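Local coordinates for pesticidal crystal protein CRY4AA (Bacillus thuringiensis, PDB 2C9K) that kills mosquito larvae as a Bacillus thuringiensis crystal toxin, binding midgut epithelial cells and promoting their colloid-osmotic lysis, at residues A[330-334]-A[436-440]; A[26-31]-A[84-89]. One frame throughout, in Å; residues are numbered along the deposited sequence.

Contact 1 (A[330-334]-A[436-440])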
loop_
_atom_site.group_PDB
_atom_site.type_symbol
_atom_site.label_atom_id
_atom_site.label_comp_id
_atom_site.label_asym_id
_atom_site.label_seq_id
_atom_site.Cartn_x
_atom_site.Cartn_y
_atom_site.Cartn_z
ATOM N N LYS A 330 14.666 -1.468 -19.342
ATOM C CA LYS A 330 14.349 -2.861 -19.613
ATOM C C LYS A 330 14.800 -3.728 -18.443
ATOM O O LYS A 330 15.823 -3.465 -17.820
ATOM C CB LYS A 330 15.046 -3.304 -20.898
ATOM C CG LYS A 330 14.797 -4.742 -21.291
ATOM C CD LYS A 330 15.768 -5.156 -22.378
ATOM C CE LYS A 330 15.574 -6.603 -22.796
ATOM N NZ LYS A 330 16.547 -7.002 -23.857
ATOM N N SER A 331 14.031 -4.765 -18.143
ATOM C CA SER A 331 14.375 -5.645 -17.034
ATOM C C SER A 331 15.273 -6.774 -17.504
ATOM O O SER A 331 15.722 -6.789 -18.656
ATOM C CB SER A 331 13.116 -6.258 -16.429
ATOM O OG SER A 331 12.600 -7.240 -17.301
ATOM N N SER A 332 15.533 -7.722 -16.606
ATOM C CA SER A 332 16.359 -8.870 -16.958
ATOM C C SER A 332 15.502 -9.784 -17.802
ATOM O O SER A 332 14.285 -9.641 -17.837
ATOM C CB SER A 332 16.816 -9.627 -15.712
ATOM O OG SER A 332 17.768 -8.879 -14.981
ATOM N N VAL A 333 16.132 -10.713 -18.500
ATOM C CA VAL A 333 15.363 -11.642 -19.297
ATOM C C VAL A 333 15.264 -12.894 -18.452
ATOM O O VAL A 333 16.182 -13.708 -18.437
ATOM C CB VAL A 333 16.061 -11.972 -20.637
ATOM C CG1 VAL A 333 15.270 -13.029 -21.387
ATOM C CG2 VAL A 333 16.171 -10.720 -21.487
ATOM N N PHE A 334 14.169 -13.033 -17.720
ATOM C CA PHE A 334 13.979 -14.208 -16.887
ATOM C C PHE A 334 13.713 -15.391 -17.812
ATOM O O PHE A 334 13.479 -15.203 -19.004
ATOM C CB PHE A 334 12.793 -14.004 -15.940
ATOM C CG PHE A 334 12.845 -12.714 -15.170
ATOM C CD1 PHE A 334 12.385 -11.533 -15.737
ATOM C CD2 PHE A 334 13.360 -12.678 -13.880
ATOM C CE1 PHE A 334 12.431 -10.331 -15.028
ATOM C CE2 PHE A 334 13.411 -11.480 -13.167
ATOM C CZ PHE A 334 12.942 -10.308 -13.748
ATOM N N PHE A 436 4.915 -5.442 -12.718
ATOM C CA PHE A 436 6.116 -6.206 -13.059
ATOM C C PHE A 436 5.863 -7.718 -12.963
ATOM O O PHE A 436 4.955 -8.162 -12.255
ATOM C CB PHE A 436 7.214 -5.842 -12.058
ATOM C CG PHE A 436 8.607 -5.960 -12.594
ATOM C CD1 PHE A 436 9.124 -4.978 -13.440
ATOM C CD2 PHE A 436 9.430 -7.012 -12.200
ATOM C CE1 PHE A 436 10.439 -5.038 -13.880
ATOM C CE2 PHE A 436 10.752 -7.080 -12.637
ATOM C CZ PHE A 436 11.258 -6.089 -13.478
ATOM N N ILE A 437 6.672 -8.501 -13.674
ATOM C CA ILE A 437 6.574 -9.961 -13.622
ATOM C C ILE A 437 7.975 -10.566 -13.548
ATOM O O ILE A 437 8.692 -10.555 -14.540
ATOM C CB ILE A 437 5.877 -10.550 -14.854
ATOM C CG1 ILE A 437 4.404 -10.141 -14.878
ATOM C CG2 ILE A 437 5.978 -12.061 -14.818
ATOM C CD1 ILE A 437 3.625 -10.733 -16.046
ATOM N N LYS A 438 8.365 -11.072 -12.377
ATOM C CA LYS A 438 9.680 -11.688 -12.198
ATOM C C LYS A 438 9.537 -13.189 -12.308
ATOM O O LYS A 438 8.427 -13.714 -12.292
ATOM C CB LYS A 438 10.282 -11.340 -10.827
ATOM C CG LYS A 438 11.115 -10.077 -10.820
ATOM C CD LYS A 438 11.544 -9.674 -9.427
ATOM C CE LYS A 438 12.579 -10.625 -8.844
ATOM N NZ LYS A 438 13.942 -10.464 -9.412
ATOM N N SER A 439 10.661 -13.888 -12.395
ATOM C CA SER A 439 10.622 -15.333 -12.518
ATOM C C SER A 439 11.881 -15.981 -11.944
ATOM O O SER A 439 12.985 -15.458 -12.112
ATOM C CB SER A 439 10.479 -15.695 -13.993
ATOM O OG SER A 439 9.832 -16.938 -14.163
ATOM N N LEU A 440 11.706 -17.103 -11.245
ATOM C CA LEU A 440 12.825 -17.854 -10.681
ATOM C C LEU A 440 12.913 -19.160 -11.458
ATOM O O LEU A 440 11.952 -19.924 -11.516
ATOM C CB LEU A 440 12.605 -18.151 -9.191
ATOM C CG LEU A 440 13.456 -19.240 -8.501
ATOM C CD1 LEU A 440 14.931 -19.053 -8.804
ATOM C CD2 LEU A 440 13.227 -19.187 -6.993
#

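Contact 2 (A[26-31]-A[84-89])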
loop_
_atom_site.group_PDB
_atom_site.type_symbol
_atom_site.label_atom_id
_atom_site.label_comp_id
_atom_site.label_asym_id
_atom_site.label_seq_id
_atom_site.Cartn_x
_atom_site.Cartn_y
_atom_site.Cartn_z
ATOM N N ALA A 26 -16.742 11.250 8.878
ATOM C CA ALA A 26 -17.766 10.441 9.534
ATOM C C ALA A 26 -19.066 10.332 8.732
ATOM O O ALA A 26 -19.402 9.264 8.224
ATOM C CB ALA A 26 -18.056 11.002 10.924
ATOM N N LEU A 27 -19.788 11.441 8.619
ATOM C CA LEU A 27 -21.058 11.481 7.899
ATOM C C LEU A 27 -21.091 10.732 6.561
ATOM O O LEU A 27 -22.091 10.103 6.217
ATOM C CB LEU A 27 -21.465 12.937 7.664
ATOM C CG LEU A 27 -22.775 13.172 6.910
ATOM C CD1 LEU A 27 -23.960 12.720 7.760
ATOM C CD2 LEU A 27 -22.890 14.643 6.564
ATOM N N ILE A 28 -20.001 10.808 5.807
ATOM C CA ILE A 28 -19.931 10.159 4.505
ATOM C C ILE A 28 -19.137 8.862 4.530
ATOM O O ILE A 28 -19.632 7.821 4.099
ATOM C CB ILE A 28 -19.308 11.105 3.463
ATOM C CG1 ILE A 28 -20.163 12.370 3.351
ATOM C CG2 ILE A 28 -19.167 10.397 2.122
ATOM C CD1 ILE A 28 -21.646 12.100 3.163
ATOM N N GLY A 29 -17.900 8.934 5.017
ATOM C CA GLY A 29 -17.067 7.746 5.098
ATOM C C GLY A 29 -17.788 6.630 5.834
ATOM O O GLY A 29 -17.626 5.455 5.511
ATOM N N PHE A 30 -18.588 6.998 6.829
ATOM C CA PHE A 30 -19.339 6.012 7.586
ATOM C C PHE A 30 -20.438 5.422 6.731
ATOM O O PHE A 30 -20.750 4.241 6.848
ATOM C CB PHE A 30 -19.940 6.645 8.833
ATOM C CG PHE A 30 -19.025 6.622 10.014
ATOM C CD1 PHE A 30 -18.977 7.694 10.891
ATOM C CD2 PHE A 30 -18.228 5.508 10.268
ATOM C CE1 PHE A 30 -18.151 7.658 12.005
ATOM C CE2 PHE A 30 -17.396 5.461 11.380
ATOM C CZ PHE A 30 -17.355 6.535 12.253
ATOM N N GLY A 31 -21.019 6.247 5.866
ATOM C CA GLY A 31 -22.080 5.771 4.996
ATOM C C GLY A 31 -21.630 4.548 4.219
ATOM O O GLY A 31 -22.453 3.755 3.747
ATOM N N TYR A 84 -24.090 7.379 16.754
ATOM C CA TYR A 84 -23.230 8.535 16.546
ATOM C C TYR A 84 -23.456 9.089 15.146
ATOM O O TYR A 84 -23.599 10.299 14.952
ATOM C CB TYR A 84 -21.763 8.131 16.681
ATOM C CG TYR A 84 -20.802 9.149 16.109
ATOM C CD1 TYR A 84 -20.422 10.264 16.844
ATOM C CD2 TYR A 84 -20.300 9.011 14.813
ATOM C CE1 TYR A 84 -19.570 11.215 16.312
ATOM C CE2 TYR A 84 -19.449 9.959 14.271
ATOM C CZ TYR A 84 -19.088 11.058 15.027
ATOM O OH TYR A 84 -18.245 12.005 14.507
ATOM N N HIS A 85 -23.473 8.186 14.170
ATOM C CA HIS A 85 -23.663 8.565 12.779
ATOM C C HIS A 85 -24.980 9.302 12.547
ATOM O O HIS A 85 -25.030 10.250 11.766
ATOM C CB HIS A 85 -23.597 7.324 11.886
ATOM C CG HIS A 85 -23.713 7.625 10.424
ATOM N ND1 HIS A 85 -22.895 8.531 9.785
ATOM C CD2 HIS A 85 -24.536 7.123 9.474
ATOM C CE1 HIS A 85 -23.208 8.573 8.503
ATOM N NE2 HIS A 85 -24.199 7.728 8.287
ATOM N N ASN A 86 -26.041 8.869 13.227
ATOM C CA ASN A 86 -27.348 9.504 13.073
ATOM C C ASN A 86 -27.366 10.918 13.640
ATOM O O ASN A 86 -27.689 11.867 12.929
ATOM C CB ASN A 86 -28.447 8.673 13.747
ATOM C CG ASN A 86 -28.697 7.354 13.043
ATOM O OD1 ASN A 86 -28.688 7.279 11.814
ATOM N ND2 ASN A 86 -28.940 6.309 13.820
ATOM N N HIS A 87 -27.019 11.056 14.916
ATOM C CA HIS A 87 -27.004 12.365 15.561
ATOM C C HIS A 87 -26.191 13.372 14.755
ATOM O O HIS A 87 -26.481 14.573 14.754
ATOM C CB HIS A 87 -26.436 12.242 16.976
ATOM C CG HIS A 87 -27.224 11.325 17.859
ATOM N ND1 HIS A 87 -28.576 11.482 18.073
ATOM C CD2 HIS A 87 -26.853 10.238 18.573
ATOM C CE1 HIS A 87 -29.005 10.530 18.883
ATOM N NE2 HIS A 87 -27.980 9.761 19.201
ATOM N N LEU A 88 -25.174 12.871 14.068
ATOM C CA LEU A 88 -24.320 13.713 13.246
ATOM C C LEU A 88 -25.126 14.144 12.031
ATOM O O LEU A 88 -25.267 15.334 11.755
ATOM C CB LEU A 88 -23.077 12.935 12.816
ATOM C CG LEU A 88 -21.990 13.713 12.075
ATOM C CD1 LEU A 88 -21.665 15.010 12.806
ATOM C CD2 LEU A 88 -20.756 12.834 11.964
ATOM N N LYS A 89 -25.653 13.159 11.312
ATOM C CA LYS A 89 -26.479 13.404 10.134
ATOM C C LYS A 89 -27.657 14.265 10.575
ATOM O O LYS A 89 -28.078 15.175 9.861
ATOM C CB LYS A 89 -26.956 12.061 9.570
ATOM C CG LYS A 89 -28.182 12.100 8.673
ATOM C CD LYS A 89 -27.945 12.829 7.364
ATOM C CE LYS A 89 -28.978 12.401 6.322
ATOM N NZ LYS A 89 -30.390 12.466 6.812
#

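Contact 1 (A[330-334]-A[436-440])
Phe334 and Ser439 mark the nearest approach of the two backbones, their CA atoms 5.6 Å apart, where the touching parts, 331-334 and 436-439, run in roughly the same direction, 29° apart, with no hydrogen bond between them. What joins them is instead an aromatic ring laid on a strand. With CG beside its own backbone N (chi1 -50°), Phe334 extends its ring back along the strand, so that one face receives Lys438 CA, 3.9 Å from the ring centroid. The far end of the ring meets the aliphatic start of the same lysine, Phe334 CZ standing 3.5 Å from Lys438 CG, while the root of the side chain rests on Ser439, CB to CB at 3.5 Å. Bends at chi3 and chi4 fold Lys438 so that NZ returns near the rim of the ring. Phe436 adds a second aromatic: its CE2 approaches Phe334 CZ at 4.1 Å, and its CZ meets Ser331 CB at 3.5 Å. Ser331 OG donates a hydrogen bond to Ser332 O and is also hydrogen-bonded to Asn318 N; Ser439 OG is hydrogen-bonded to Gln449 OE1. From strand 313-322, alongside 330-334, His316 and Asn318 both hydrogen-bond Ile437 O, and His316 also meets the Phe334 ring. Strands 329-335 and 432-440 are each outermost in their antiparallel sheets within this chain, with strand 450-457 next to 436-440 and helix 279-286 packed against Leu440.

Contact 2 (A[26-31]-A[84-89])
Phe30 turns two different parts of itself to Tyr84 and His85, which are neighbours on helix 77-89. Toward Tyr84 it offers its rim: Phe30 CE1 lies 3.5 Å from Tyr84 CE2, with the ring planes at 79° and neither ring over the face of the other. Toward His85 it offers its CB, which sits over the imidazole face, about 4.0 Å from the centroid as modelled, a CH-pi contact. The imidazole gets there because CG is anti to the backbone N (chi1 -177°), which carries the ring across to segment 26-31; Leu27 O then lies at its edge, beside CE1. The three aromatics form a cluster between helices 29-37 and 77-89, within the N-terminal helical domain that three-domain Cry toxins use for pore formation. Helix 140-164, probably the central helix of that bundle, backs the cluster through Leu149 and Val153 against Phe30, and its Gln156 hydrogen-bonds Tyr84 OH. Ala26 fits beside the same phenol: its CB lies in the plane of the Tyr84 ring, 3.8 Å from CE2, and also touches Leu88 CD2. Farther toward the end of helix 77-89, Leu27 crosses Lys89 at a slant, its CD1 reaching Lys89 CA at 3.5 Å and Lys89 CB at 3.6 Å. Extension of Leu27 CG away from its backbone N brings that methyl to the helix, whereas the ammonium end of Lys89 leads away from Leu27.

Contact 2 lies in the N-terminal helical bundle and contact 1 in the middle domain, a beta-prism in this family. Both segments of contact 2 come earlier in the chain than either segment of contact 1, and the chain's centre lies between the two contacts. Their own centres are 47 Å apart and their nearest atoms about 31 Å. Contact 2 ties segment 26-31, which runs into helix 29-37, to helix 77-89; contact 1 joins two sheets of the middle domain. A bound methylpentanediol, probably from the crystallisation liquor, belongs to the surroundings of contact 1: its nearest atom is about 3 Å from the Phe334 side chain.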